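Long-range contacts in 2',5'-phosphodiesterase 12 (Homo sapiens, PDB 4Z0V), which belongs to the endonuclease/exonuclease/phosphatase family, whose DNase I-like domain here follows a smaller N-terminal beta domain, and carries a bound magnesium ion: residues 126-131 against 323-328; 372-377 against 394-399; 401-406 against 435-440. One frame throughout, in Å; residues are numbered along the deposited sequence. Where two conformers were deposited one is given.

Interaction 1 of 3, residues 126-131 against 323-328; sequences IRTVSY and IFCGDF
Thr128 and Ser130 of strand 126-131 meet Ile323 and Cys325 of strand 323-327 across the interior of the beta sandwich that defines the DNase I-like fold. Each strand belongs to a different sheet; their axes approach to 6.5 Å at 24° from parallel, and side chains fill the gap between the sheets. Alternation along each strand selects them: Ile126, Thr128 and Ser130 turn inward from one sheet, Ile323 and Cys325 from the other.

Thr128 is placed with its methyl group forward. Its CG2 lies anti to the backbone N, beside the carbonyl carbon, and faces two partners at once, 3.8 Å from Cys325 SG and 4.0 Å from Ile323 CG2. The side chains of Thr128 and Ile323 pass one another, pointing in contrary directions. The hydroxyl OG1 swings back beside its own backbone N and makes a weak hydrogen bond to Ile126 O, so that the threonine offers carbon to the core while its polar atom is engaged within its own strand. Beyond it, the two isoleucines touch by their end methyls, Ile126 CD1 lying 4.3 Å from Ile323 CD1.

Further along, Cys325 directs SG back beside its own N (chi1 -66°), toward Thr128 CG2, while its CB packs 3.8 Å from Ser130 CB. Leu437 of strand 433-439 and Ile394 of strand 387-397 also pack against Thr128, continuing the layer. The Ser130 hydroxyl stands anti to the backbone N and beside its carbonyl carbon, which sends it toward Gly326. Ser130 OG receives a weak hydrogen bond from Gln181 NE2; across the sandwich, Gly326 N approaches the same oxygen at 3.3 Å, a weak hydrogen bond bent to 121° at the hydrogen.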
ATOM      1  N   ILE A 126     -11.980  -0.217 -11.621  1.00 11.51           N
ATOM      2  CA  ILE A 126     -10.775   0.196 -10.928  1.00 11.21           C
ATOM      3  C   ILE A 126     -10.604  -0.755  -9.771  1.00 10.20           C
ATOM      4  O   ILE A 126     -11.321  -0.621  -8.769  1.00 11.87           O
ATOM      5  CB  ILE A 126     -10.770   1.677 -10.439  1.00 13.57           C
ATOM      6  CG1 ILE A 126     -11.210   2.681 -11.536  1.00 14.52           C
ATOM      7  CG2 ILE A 126      -9.376   2.039  -9.824  1.00 13.07           C
ATOM      8  CD1 ILE A 126     -11.511   4.129 -10.923  1.00 20.52           C
ATOM      9  N   ARG A 127      -9.687  -1.715  -9.882  1.00  8.52           N
ATOM     10  CA  ARG A 127      -9.405  -2.578  -8.737  1.00  8.32           C
ATOM     11  C   ARG A 127      -8.506  -1.778  -7.776  1.00 12.75           C
ATOM     12  O   ARG A 127      -7.382  -1.412  -8.127  1.00 10.83           O
ATOM     13  CB  ARG A 127      -8.744  -3.896  -9.153  1.00  9.94           C
ATOM     14  CG  ARG A 127      -8.438  -4.778  -7.942  1.00 10.09           C
ATOM     15  CD  ARG A 127      -8.102  -6.189  -8.336  1.00 11.39           C
ATOM     16  NE  ARG A 127      -9.293  -6.880  -8.843  1.00 12.46           N
ATOM     17  CZ  ARG A 127      -9.293  -7.800  -9.801  1.00 19.96           C
ATOM     18  NH1 ARG A 127      -8.151  -8.183 -10.366  1.00 14.25           N
ATOM     19  NH2 ARG A 127     -10.435  -8.339 -10.207  1.00 12.97           N
ATOM     20  N   THR A 128      -8.964  -1.595  -6.544  1.00  8.78           N
ATOM     21  CA  THR A 128      -8.280  -0.724  -5.577  1.00  8.06           C
ATOM     22  C   THR A 128      -7.893  -1.509  -4.343  1.00 11.28           C
ATOM     23  O   THR A 128      -8.651  -2.382  -3.889  1.00 10.31           O
ATOM     24  CB  THR A 128      -9.235   0.446  -5.230  1.00 11.63           C
ATOM     25  OG1 THR A 128      -9.617   1.099  -6.441  1.00 13.00           O
ATOM     26  CG2 THR A 128      -8.577   1.484  -4.324  1.00 15.23           C
ATOM     27  N   VAL A 129      -6.643  -1.282  -3.872  1.00  7.91           N
ATOM     28  CA  VAL A 129      -6.107  -1.961  -2.687  1.00  6.39           C
ATOM     29  C   VAL A 129      -5.716  -0.916  -1.662  1.00  9.84           C
ATOM     30  O   VAL A 129      -5.140   0.109  -2.036  1.00 12.49           O
ATOM     31  CB  VAL A 129      -4.850  -2.814  -3.073  1.00 10.00           C
ATOM     32  CG1 VAL A 129      -4.186  -3.425  -1.820  1.00 10.58           C
ATOM     33  CG2 VAL A 129      -5.194  -3.904  -4.100  1.00  9.88           C
ATOM     34  N   SER A 130      -5.943  -1.183  -0.379  1.00  7.91           N
ATOM     35  CA  SER A 130      -5.409  -0.337   0.715  1.00  7.76           C
ATOM     36  C   SER A 130      -4.785  -1.283   1.700  1.00 11.81           C
ATOM     37  O   SER A 130      -5.447  -2.237   2.142  1.00  9.99           O
ATOM     38  CB  SER A 130      -6.464   0.555   1.369  1.00 10.77           C
ATOM     39  OG  SER A 130      -5.838   1.374   2.354  1.00 11.99           O
ATOM     40  N   TYR A 131      -3.496  -1.054   2.039  1.00  8.68           N
ATOM     41  CA  TYR A 131      -2.826  -2.040   2.899  1.00  8.45           C
ATOM     42  C   TYR A 131      -1.719  -1.428   3.732  1.00  9.77           C
ATOM     43  O   TYR A 131      -0.812  -0.829   3.172  1.00  9.06           O
ATOM     44  CB  TYR A 131      -2.210  -3.092   1.949  1.00  9.26           C
ATOM     45  CG  TYR A 131      -1.677  -4.397   2.505  1.00  9.33           C
ATOM     46  CD1 TYR A 131      -2.004  -4.821   3.796  1.00 11.32           C
ATOM     47  CD2 TYR A 131      -0.953  -5.278   1.692  1.00  9.35           C
ATOM     48  CE1 TYR A 131      -1.625  -6.084   4.260  1.00 12.13           C
ATOM     49  CE2 TYR A 131      -0.550  -6.533   2.155  1.00 10.00           C
ATOM     50  CZ  TYR A 131      -0.909  -6.941   3.433  1.00 12.89           C
ATOM     51  OH  TYR A 131      -0.551  -8.199   3.863  1.00 12.47           O
ATOM     52  N   ILE A 323     -11.029   8.863  -4.493  1.00 10.50           N
ATOM     53  CA  ILE A 323     -10.829   7.591  -3.799  1.00 11.46           C
ATOM     54  C   ILE A 323      -9.946   7.974  -2.637  1.00 13.69           C
ATOM     55  O   ILE A 323      -8.920   8.616  -2.862  1.00 12.61           O
ATOM     56  CB  ILE A 323     -10.213   6.442  -4.645  1.00 14.91           C
ATOM     57  CG1 ILE A 323     -11.161   5.995  -5.768  1.00 15.95           C
ATOM     58  CG2 ILE A 323      -9.847   5.232  -3.736  1.00 16.12           C
ATOM     59  CD1 ILE A 323     -10.451   5.156  -6.835  1.00 15.96           C
ATOM     60  N   PHE A 324     -10.338   7.641  -1.416  1.00 10.26           N
ATOM     61  CA  PHE A 324      -9.516   7.970  -0.249  1.00  9.90           C
ATOM     62  C   PHE A 324      -9.253   6.702   0.564  1.00 12.70           C
ATOM     63  O   PHE A 324     -10.128   6.194   1.281  1.00 12.44           O
ATOM     64  CB  PHE A 324     -10.205   9.067   0.596  1.00 11.30           C
ATOM     65  CG  PHE A 324      -9.434   9.717   1.727  1.00 12.02           C
ATOM     66  CD1 PHE A 324      -8.116   9.348   2.009  1.00 13.24           C
ATOM     67  CD2 PHE A 324     -10.018  10.710   2.504  1.00 14.04           C
ATOM     68  CE1 PHE A 324      -7.395   9.983   3.034  1.00 15.24           C
ATOM     69  CE2 PHE A 324      -9.297  11.336   3.535  1.00 16.41           C
ATOM     70  CZ  PHE A 324      -7.994  10.960   3.800  1.00 14.95           C
ATOM     71  N   CYS A 325      -8.040   6.173   0.414  1.00 10.15           N
ATOM     72  CA  CYS A 325      -7.572   4.977   1.110  1.00 10.40           C
ATOM     73  C   CYS A 325      -6.846   5.368   2.366  1.00 12.13           C
ATOM     74  O   CYS A 325      -6.284   6.455   2.440  1.00 11.86           O
ATOM     75  CB  CYS A 325      -6.627   4.193   0.200  1.00 11.50           C
ATOM     76  SG  CYS A 325      -7.406   3.503  -1.274  1.00 15.41           S
ATOM     77  N   GLY A 326      -6.678   4.420   3.268  1.00 10.16           N
ATOM     78  CA  GLY A 326      -5.805   4.704   4.395  1.00  9.91           C
ATOM     79  C   GLY A 326      -5.962   3.824   5.596  1.00 13.34           C
ATOM     80  O   GLY A 326      -6.891   3.021   5.679  1.00 11.12           O
ATOM     81  N   ASP A 327      -4.977   3.922   6.484  1.00 10.39           N
ATOM     82  CA  ASP A 327      -5.094   3.332   7.810  1.00 10.41           C
ATOM     83  C   ASP A 327      -5.529   4.515   8.658  1.00 13.99           C
ATOM     84  O   ASP A 327      -4.736   5.418   8.927  1.00 11.94           O
ATOM     85  CB  ASP A 327      -3.784   2.704   8.244  1.00 10.92           C
ATOM     86  CG  ASP A 327      -3.826   2.186   9.662  1.00 15.95           C
ATOM     87  OD1 ASP A 327      -4.822   2.475  10.381  1.00 14.02           O
ATOM     88  OD2 ASP A 327      -2.854   1.524  10.069  1.00 15.90           O
ATOM     89  N   PHE A 328      -6.817   4.587   8.953  1.00 10.76           N
ATOM     90  CA  PHE A 328      -7.365   5.735   9.651  1.00 10.45           C
ATOM     91  C   PHE A 328      -7.294   5.586  11.163  1.00 13.28           C
ATOM     92  O   PHE A 328      -7.672   6.517  11.864  1.00 11.62           O
ATOM     93  CB  PHE A 328      -8.814   5.956   9.204  1.00 12.02           C
ATOM     94  CG  PHE A 328      -8.889   6.323   7.740  1.00 13.03           C
ATOM     95  CD1 PHE A 328      -8.975   5.336   6.763  1.00 14.04           C
ATOM     96  CD2 PHE A 328      -8.824   7.653   7.334  1.00 14.44           C
ATOM     97  CE1 PHE A 328      -9.029   5.681   5.399  1.00 14.02           C
ATOM     98  CE2 PHE A 328      -8.818   7.981   5.968  1.00 15.63           C
ATOM     99  CZ  PHE A 328      -8.928   6.991   5.019  1.00 13.42           C
TER

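Interaction 2 of 3, residues 372-377 against 394-399; sequences KSACGE and IFIDLN
With chi1 at 174°, Ser373 carries OG anti to its backbone N and over the turn that follows, whereas chi1 of -70° at Phe395 swings the ring alongside Ser373, bringing CE1 to 4.1 Å from Ser373 CB. These two residues form a non-hydrogen-bonded antiparallel pair, and the ring meets Ser373 CA obliquely. The neighbouring pair, Lys372 with Ile396, is closed by two backbone bonds, Lys372 N to Ile396 O and Ile396 N to Lys372 O. The third bond, from Ala374 N to Ile394 O, is 2.8 Å long and nearly straight at 167°.

At this point strand 372-373 ends in a type I turn from Ser373 to Gly376. Ser373 OG spans that turn, giving a 2.7 Å hydrogen bond to Gly376 O in the carbonyl plane, on a lone pair. The same hydroxyl accepts from a water that in turn accepts from Cys375 N and Ile394 N, so one water ties the turn to the strand opposite. On the face away from Phe395, Ala374 CB rests 3.9 Å from Ile396 CG2, and Cys375 SG touches Ile394 CD1. Toward the surface, the extended Lys372 chain crosses Leu398 at about a right angle, its CB 3.8 Å from Leu398 CD2.

The antiparallel pairing joins strand 371-373 to strand 387-397 at the border of one sheet of the sandwich. Helix 335-342 covers the Phe395 face through Tyr337, Val340 and Ile341, while Ala374 and Ile396 pack against strands 401-406 and 433-439 of the other sheet.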
ATOM      1  N   LYS A 372     -18.504   6.426   0.831  1.00 15.44           N
ATOM      2  CA  LYS A 372     -18.938   5.124   1.307  1.00 15.05           C
ATOM      3  C   LYS A 372     -17.699   4.298   1.545  1.00 16.76           C
ATOM      4  O   LYS A 372     -16.764   4.383   0.746  1.00 15.76           O
ATOM      5  CB  LYS A 372     -19.831   4.463   0.237  1.00 17.21           C
ATOM      6  CG  LYS A 372     -20.251   3.026   0.533  1.00 20.31           C
ATOM      7  CD  LYS A 372     -20.926   2.377  -0.675  1.00 23.17           C
ATOM      8  CE  LYS A 372     -21.194   0.911  -0.405  1.00 41.12           C
ATOM      9  NZ  LYS A 372     -21.828   0.232  -1.564  1.00 50.75           N
ATOM     10  N   SER A 373     -17.677   3.519   2.626  1.00 12.14           N
ATOM     11  CA  SER A 373     -16.580   2.567   2.843  1.00 11.87           C
ATOM     12  C   SER A 373     -16.807   1.429   1.836  1.00 14.90           C
ATOM     13  O   SER A 373     -17.778   0.661   1.951  1.00 12.69           O
ATOM     14  CB  SER A 373     -16.588   2.057   4.285  1.00 13.83           C
ATOM     15  OG  SER A 373     -15.605   1.041   4.382  1.00 15.98           O
ATOM     16  N   ALA A 374     -15.970   1.350   0.802  1.00 13.06           N
ATOM     17  CA  ALA A 374     -16.148   0.341  -0.251  1.00 14.40           C
ATOM     18  C   ALA A 374     -16.163  -1.093   0.287  1.00 18.75           C
ATOM     19  O   ALA A 374     -16.971  -1.899  -0.176  1.00 18.07           O
ATOM     20  CB  ALA A 374     -15.058   0.494  -1.318  1.00 15.33           C
ATOM     21  N   CYS A 375     -15.303  -1.426   1.263  1.00 15.91           N
ATOM     22  CA  CYS A 375     -15.290  -2.794   1.792  1.00 16.56           C
ATOM     23  C   CYS A 375     -16.152  -2.946   3.044  1.00 20.04           C
ATOM     24  O   CYS A 375     -16.056  -3.961   3.740  1.00 20.44           O
ATOM     25  CB  CYS A 375     -13.862  -3.258   2.037  1.00 17.19           C
ATOM     26  SG  CYS A 375     -12.839  -3.178   0.558  1.00 21.30           S
ATOM     27  N   GLY A 376     -16.989  -1.946   3.304  1.00 15.29           N
ATOM     28  CA  GLY A 376     -17.920  -1.951   4.408  1.00 16.40           C
ATOM     29  C   GLY A 376     -17.248  -1.827   5.745  1.00 19.85           C
ATOM     30  O   GLY A 376     -16.323  -1.030   5.915  1.00 20.32           O
ATOM     31  N   GLU A 377     -17.709  -2.624   6.708  1.00 16.11           N
ATOM     32  CA  GLU A 377     -17.195  -2.557   8.066  1.00 16.03           C
ATOM     33  C   GLU A 377     -16.837  -3.963   8.520  1.00 21.32           C
ATOM     34  O   GLU A 377     -17.596  -4.581   9.257  1.00 20.50           O
ATOM     35  CB  GLU A 377     -18.212  -1.875   9.004  1.00 17.40           C
ATOM     36  CG  GLU A 377     -18.559  -0.447   8.592  1.00 21.31           C
ATOM     37  CD  GLU A 377     -19.793   0.166   9.225  1.00 34.37           C
ATOM     38  OE1 GLU A 377     -20.331  -0.424  10.188  1.00 28.39           O
ATOM     39  OE2 GLU A 377     -20.198   1.266   8.783  1.00 30.56           O
ATOM     40  N   ILE A 394     -11.412   1.967   2.353  1.00 10.50           N
ATOM     41  CA  ILE A 394     -11.302   2.498   0.995  1.00  9.63           C
ATOM     42  C   ILE A 394     -12.554   3.357   0.860  1.00 12.52           C
ATOM     43  O   ILE A 394     -13.628   2.792   0.700  1.00 12.86           O
ATOM     44  CB  ILE A 394     -11.180   1.435  -0.112  1.00 12.28           C
ATOM     45  CG1 ILE A 394      -9.853   0.629   0.038  1.00 13.21           C
ATOM     46  CG2 ILE A 394     -11.267   2.103  -1.514  1.00 13.42           C
ATOM     47  CD1 ILE A 394      -9.845  -0.712  -0.790  1.00 13.65           C
ATOM     48  N   PHE A 395     -12.442   4.663   1.021  1.00  9.98           N
ATOM     49  CA  PHE A 395     -13.619   5.536   0.920  1.00  9.65           C
ATOM     50  C   PHE A 395     -13.793   5.962  -0.518  1.00 14.76           C
ATOM     51  O   PHE A 395     -12.833   6.448  -1.146  1.00 13.51           O
ATOM     52  CB  PHE A 395     -13.500   6.750   1.832  1.00 10.55           C
ATOM     53  CG  PHE A 395     -13.591   6.439   3.309  1.00 11.80           C
ATOM     54  CD1 PHE A 395     -14.766   5.927   3.862  1.00 13.17           C
ATOM     55  CD2 PHE A 395     -12.528   6.719   4.160  1.00 11.43           C
ATOM     56  CE1 PHE A 395     -14.845   5.634   5.228  1.00 14.06           C
ATOM     57  CE2 PHE A 395     -12.627   6.465   5.537  1.00 15.46           C
ATOM     58  CZ  PHE A 395     -13.790   5.942   6.061  1.00 13.48           C
ATOM     59  N   ILE A 396     -15.019   5.778  -1.056  1.00 10.61           N
ATOM     60  CA  ILE A 396     -15.243   6.106  -2.472  1.00 10.02           C
ATOM     61  C   ILE A 396     -16.286   7.181  -2.642  1.00 15.15           C
ATOM     62  O   ILE A 396     -17.252   7.236  -1.901  1.00 14.41           O
ATOM     63  CB  ILE A 396     -15.606   4.873  -3.321  1.00 12.34           C
ATOM     64  CG1 ILE A 396     -16.959   4.244  -2.881  1.00 14.35           C
ATOM     65  CG2 ILE A 396     -14.459   3.831  -3.308  1.00 12.12           C
ATOM     66  CD1 ILE A 396     -17.569   3.282  -3.855  1.00 18.13           C
ATOM     67  N   ASP A 397     -16.069   8.031  -3.629  1.00 12.39           N
ATOM     68  CA  ASP A 397     -16.987   9.104  -4.005  1.00 11.58           C
ATOM     69  C   ASP A 397     -18.215   8.502  -4.677  1.00 14.27           C
ATOM     70  O   ASP A 397     -18.140   8.066  -5.830  1.00 14.18           O
ATOM     71  CB  ASP A 397     -16.253  10.035  -4.982  1.00 12.87           C
ATOM     72  CG  ASP A 397     -16.995  11.279  -5.387  1.00 20.57           C
ATOM     73  OD1 ASP A 397     -18.206  11.393  -5.053  1.00 18.91           O
ATOM     74  OD2 ASP A 397     -16.371  12.152  -6.024  1.00 21.43           O
ATOM     75  N   LEU A 398     -19.357   8.497  -3.974  1.00 13.12           N
ATOM     76  CA  LEU A 398     -20.604   7.957  -4.523  1.00 13.11           C
ATOM     77  C   LEU A 398     -21.133   8.737  -5.734  1.00 15.55           C
ATOM     78  O   LEU A 398     -21.974   8.212  -6.461  1.00 14.94           O
ATOM     79  CB  LEU A 398     -21.698   7.919  -3.456  1.00 13.44           C
ATOM     80  CG  LEU A 398     -21.507   6.859  -2.383  1.00 17.25           C
ATOM     81  CD1 LEU A 398     -22.413   7.131  -1.208  1.00 16.08           C
ATOM     82  CD2 LEU A 398     -21.634   5.435  -2.960  1.00 20.39           C
ATOM     83  N   ASN A 399     -20.647   9.964  -5.975  1.00 11.78           N
ATOM     84  CA  ASN A 399     -21.092  10.698  -7.184  1.00 13.74           C
ATOM     85  C   ASN A 399     -20.653  10.019  -8.483  1.00 17.99           C
ATOM     86  O   ASN A 399     -21.302  10.190  -9.511  1.00 18.04           O
ATOM     87  CB  ASN A 399     -20.510  12.111  -7.209  1.00 13.71           C
ATOM     88  CG  ASN A 399     -21.048  13.050  -6.167  1.00 30.87           C
ATOM     89  OD1 ASN A 399     -22.147  12.885  -5.665  1.00 22.85           O
ATOM     90  ND2 ASN A 399     -20.298  14.108  -5.868  1.00 29.76           N
TER
HETATM   91  O   HOH W   1     -13.495  -0.022   3.029  1.00 14.89           O

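Interaction 3 of 3, residues 401-406 against 435-440; sequences LEVEQV and CDLKWK
Gln405 and Asp436 lie side by side and point the same way beside a beta bulge, yet their flat groups are turned 60° apart. Gln405 NE2 gives a straight 2.8 Å bond to Asp436 OD2. The acceptor lies near the amide plane, but the donor comes from well above the carboxylate plane. With chi1 of 66°, Gln405 CG sits between its backbone N and carbonyl carbon, which lays the chain along Asp436, Gln405 CG 3.4 Å from Asp436 OD2. Each has a second partner: Arg127 NE makes a salt bridge to Asp436 OD1, and Gln405 NE2 also donates to Tyr116 O.

Beneath them the register shifts by one. Glu404 N and Gln405 N both donate to Asp436 O, at 2.8 Å and 3.3 Å, from the same face of its plane: a classic bulge, at which the chain turns a corner. Glu402 and Lys438 also run alongside each other, Glu402 CG 3.8 Å from Lys438 CB; Glu402 OE1 and Lys438 NZ, 4.4 Å apart, are beyond salt-bridge distance and probably attract only weakly. Lys440, in the conformer given, instead slants across Glu402, and its NZ makes a hydrogen bond to Leu398 O.

The other face is apolar. Leu401 CD2 meets the Trp439 ring obliquely, 4.3 Å from Trp439 CE3, and Val403 CG2 lies 4.3 Å from Leu437 CD2.

Strand 401-406 is the outermost strand of its six-stranded sheet, with 433-439 inserted between it and strand 125-132. The Leu401, Val403 and Leu437 side faces strands 322-327 and 387-397 of the opposing sheet.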
ATOM      1  N   LEU A 401     -18.546   6.698  -8.420  1.00 13.14           N
ATOM      2  CA  LEU A 401     -18.091   5.322  -8.293  1.00 12.72           C
ATOM      3  C   LEU A 401     -19.058   4.473  -7.548  1.00 16.35           C
ATOM      4  O   LEU A 401     -19.760   4.967  -6.651  1.00 15.48           O
ATOM      5  CB  LEU A 401     -16.740   5.308  -7.552  1.00 12.05           C
ATOM      6  CG  LEU A 401     -15.571   6.013  -8.257  1.00 17.00           C
ATOM      7  CD1 LEU A 401     -14.514   6.367  -7.242  1.00 18.94           C
ATOM      8  CD2 LEU A 401     -14.973   5.128  -9.378  1.00 18.37           C
ATOM      9  N   GLU A 402     -19.067   3.182  -7.882  1.00 14.52           N
ATOM     10  CA  GLU A 402     -19.879   2.176  -7.200  1.00 15.64           C
ATOM     11  C   GLU A 402     -19.045   0.927  -6.968  1.00 17.72           C
ATOM     12  O   GLU A 402     -18.044   0.728  -7.658  1.00 15.47           O
ATOM     13  CB  GLU A 402     -21.167   1.859  -7.994  1.00 18.02           C
ATOM     14  CG  GLU A 402     -20.938   1.232  -9.355  1.00 22.41           C
ATOM     15  CD  GLU A 402     -22.178   1.069 -10.212  1.00 46.69           C
ATOM     16  OE1 GLU A 402     -22.113   0.289 -11.190  1.00 41.33           O
ATOM     17  OE2 GLU A 402     -23.198   1.743  -9.936  1.00 42.78           O
ATOM     18  N   VAL A 403     -19.447   0.085  -6.012  1.00 14.65           N
ATOM     19  CA  VAL A 403     -18.716  -1.131  -5.722  1.00 15.37           C
ATOM     20  C   VAL A 403     -19.225  -2.246  -6.625  1.00 20.11           C
ATOM     21  O   VAL A 403     -20.411  -2.599  -6.588  1.00 19.30           O
ATOM     22  CB  VAL A 403     -18.773  -1.514  -4.220  1.00 18.50           C
ATOM     23  CG1 VAL A 403     -17.845  -2.709  -3.930  1.00 18.68           C
ATOM     24  CG2 VAL A 403     -18.361  -0.326  -3.345  1.00 18.39           C
ATOM     25  N   GLU A 404     -18.308  -2.833  -7.399  1.00 15.52           N
ATOM     26  CA  GLU A 404     -18.593  -3.969  -8.263  1.00 15.80           C
ATOM     27  C   GLU A 404     -18.493  -5.243  -7.427  1.00 19.72           C
ATOM     28  O   GLU A 404     -19.392  -6.065  -7.484  1.00 20.02           O
ATOM     29  CB  GLU A 404     -17.641  -3.987  -9.465  1.00 17.40           C
ATOM     30  CG  GLU A 404     -17.735  -5.235 -10.329  1.00 27.68           C
ATOM     31  CD  GLU A 404     -18.850  -5.303 -11.360  1.00 41.08           C
ATOM     32  OE1 GLU A 404     -19.784  -4.472 -11.319  1.00 25.80           O
ATOM     33  OE2 GLU A 404     -18.784  -6.210 -12.217  1.00 30.89           O
ATOM     34  N   GLN A 405     -17.396  -5.419  -6.650  1.00 15.35           N
ATOM     35  CA  GLN A 405     -17.240  -6.564  -5.747  1.00 14.44           C
ATOM     36  C   GLN A 405     -16.240  -6.219  -4.660  1.00 18.05           C
ATOM     37  O   GLN A 405     -15.389  -5.336  -4.850  1.00 17.39           O
ATOM     38  CB  GLN A 405     -16.831  -7.870  -6.472  1.00 15.72           C
ATOM     39  CG  GLN A 405     -15.456  -7.852  -7.106  1.00 15.86           C
ATOM     40  CD  GLN A 405     -14.775  -9.216  -7.160  1.00 27.61           C
ATOM     41  OE1 GLN A 405     -15.250 -10.241  -6.614  1.00 21.53           O
ATOM     42  NE2 GLN A 405     -13.613  -9.247  -7.795  1.00 19.54           N
ATOM     43  N   VAL A 406     -16.362  -6.916  -3.529  1.00 14.48           N
ATOM     44  CA  VAL A 406     -15.459  -6.828  -2.375  1.00 13.43           C
ATOM     45  C   VAL A 406     -14.734  -8.146  -2.354  1.00 18.56           C
ATOM     46  O   VAL A 406     -15.391  -9.199  -2.341  1.00 18.39           O
ATOM     47  CB  VAL A 406     -16.193  -6.536  -1.035  1.00 18.02           C
ATOM     48  CG1 VAL A 406     -15.223  -6.567   0.151  1.00 17.66           C
ATOM     49  CG2 VAL A 406     -16.912  -5.195  -1.093  1.00 17.89           C
ATOM     50  N   CYS A 435     -10.998  -4.129  -3.479  1.00 11.60           N
ATOM     51  CA  CYS A 435     -12.361  -4.068  -4.030  1.00 12.82           C
ATOM     52  C   CYS A 435     -12.311  -3.635  -5.474  1.00 14.68           C
ATOM     53  O   CYS A 435     -11.398  -2.901  -5.874  1.00 14.00           O
ATOM     54  CB  CYS A 435     -13.224  -3.120  -3.216  1.00 15.99           C
ATOM     55  SG  CYS A 435     -12.642  -1.421  -3.269  1.00 21.89           S
ATOM     56  N   ASP A 436     -13.293  -4.065  -6.258  1.00 10.55           N
ATOM     57  CA  ASP A 436     -13.390  -3.635  -7.644  1.00  9.82           C
ATOM     58  C   ASP A 436     -14.429  -2.543  -7.685  1.00 14.91           C
ATOM     59  O   ASP A 436     -15.534  -2.756  -7.180  1.00 14.75           O
ATOM     60  CB  ASP A 436     -13.773  -4.801  -8.552  1.00 11.99           C
ATOM     61  CG  ASP A 436     -12.706  -5.855  -8.658  1.00 17.91           C
ATOM     62  OD1 ASP A 436     -11.581  -5.608  -8.172  1.00 17.08           O
ATOM     63  OD2 ASP A 436     -12.974  -6.902  -9.273  1.00 18.46           O
ATOM     64  N   LEU A 437     -14.041  -1.360  -8.167  1.00 12.89           N
ATOM     65  CA  LEU A 437     -14.935  -0.205  -8.278  1.00 13.77           C
ATOM     66  C   LEU A 437     -15.361  -0.033  -9.715  1.00 17.32           C
ATOM     67  O   LEU A 437     -14.613  -0.399 -10.607  1.00 15.44           O
ATOM     68  CB  LEU A 437     -14.213   1.054  -7.801  1.00 13.78           C
ATOM     69  CG  LEU A 437     -13.636   1.004  -6.383  1.00 16.56           C
ATOM     70  CD1 LEU A 437     -12.878   2.309  -6.082  1.00 16.87           C
ATOM     71  CD2 LEU A 437     -14.748   0.723  -5.357  1.00 16.62           C
ATOM     72  N   LYS A 438     -16.558   0.480  -9.956  1.00 16.07           N
ATOM     73  CA  LYS A 438     -17.004   0.717 -11.327  1.00 16.26           C
ATOM     74  C   LYS A 438     -17.326   2.192 -11.497  1.00 19.37           C
ATOM     75  O   LYS A 438     -17.893   2.808 -10.588  1.00 16.72           O
ATOM     76  CB  LYS A 438     -18.235  -0.172 -11.661  1.00 19.10           C
ATOM     77  CG  LYS A 438     -18.647  -0.165 -13.133  1.00 26.47           C
ATOM     78  CD  LYS A 438     -19.519  -1.384 -13.441  1.00 35.75           C
ATOM     79  CE  LYS A 438     -19.814  -1.576 -14.912  1.00 54.54           C
ATOM     80  NZ  LYS A 438     -21.007  -0.802 -15.346  1.00 66.10           N
ATOM     81  N   TRP A 439     -16.891   2.778 -12.629  1.00 18.93           N
ATOM     82  CA  TRP A 439     -17.232   4.154 -12.982  1.00 20.34           C
ATOM     83  C   TRP A 439     -18.744   4.216 -13.245  1.00 24.99           C
ATOM     84  O   TRP A 439     -19.271   3.333 -13.940  1.00 24.10           O
ATOM     85  CB  TRP A 439     -16.467   4.591 -14.259  1.00 20.29           C
ATOM     86  CG  TRP A 439     -14.971   4.690 -14.143  1.00 21.78           C
ATOM     87  CD1 TRP A 439     -14.057   3.786 -14.603  1.00 24.83           C
ATOM     88  CD2 TRP A 439     -14.220   5.835 -13.721  1.00 22.30           C
ATOM     89  NE1 TRP A 439     -12.783   4.287 -14.472  1.00 24.22           N
ATOM     90  CE2 TRP A 439     -12.855   5.553 -13.953  1.00 25.89           C
ATOM     91  CE3 TRP A 439     -14.570   7.080 -13.173  1.00 24.25           C
ATOM     92  CZ2 TRP A 439     -11.840   6.460 -13.637  1.00 25.80           C
ATOM     93  CZ3 TRP A 439     -13.563   7.974 -12.857  1.00 25.59           C
ATOM     94  CH2 TRP A 439     -12.220   7.662 -13.081  1.00 26.25           C
ATOM     95  N   LYS A 440     -19.435   5.219 -12.674  1.00 21.46           N
ATOM     96  CA  LYS A 440     -20.877   5.415 -12.873  0.50 26.64           C
ATOM     97  C   LYS A 440     -21.131   6.159 -14.181  1.00 71.24           C
ATOM     98  O   LYS A 440     -21.733   5.610 -15.099  1.00 50.05           O
ATOM     99  CB  LYS A 440     -21.487   6.190 -11.701  0.50 28.25           C
ATOM    100  CG  LYS A 440     -21.757   5.348 -10.463  0.50 32.66           C
ATOM    101  CD  LYS A 440     -22.433   6.186  -9.393  0.50 37.26           C
ATOM    102  CE  LYS A 440     -22.993   5.353  -8.274  0.50 49.52           C
ATOM    103  NZ  LYS A 440     -23.747   6.184  -7.302  0.50 57.99           N
TER

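Overall arrangement
Taken together, the three contacts illustrate how a beta sandwich divides its labour. Interaction 1 is fully buried and joins the two sheets through small and apolar side chains with one weak polar bond. Interactions 2 and 3 lie within opposite sheets, each built on antiparallel backbone bonds; interaction 2 reaches the surface at Lys372 and interaction 3 at its glutamates and lysines. Strand 322-327 of interaction 1 neighbours strand 387-397 of interaction 2, and strand 125-132 neighbours strand 433-439 of interaction 3, so interaction 1 bridges the two sheets to which the other contacts belong. Ile396 CG2 and Leu437 CD1, 3.5 Å apart, pack interactions 2 and 3 directly together.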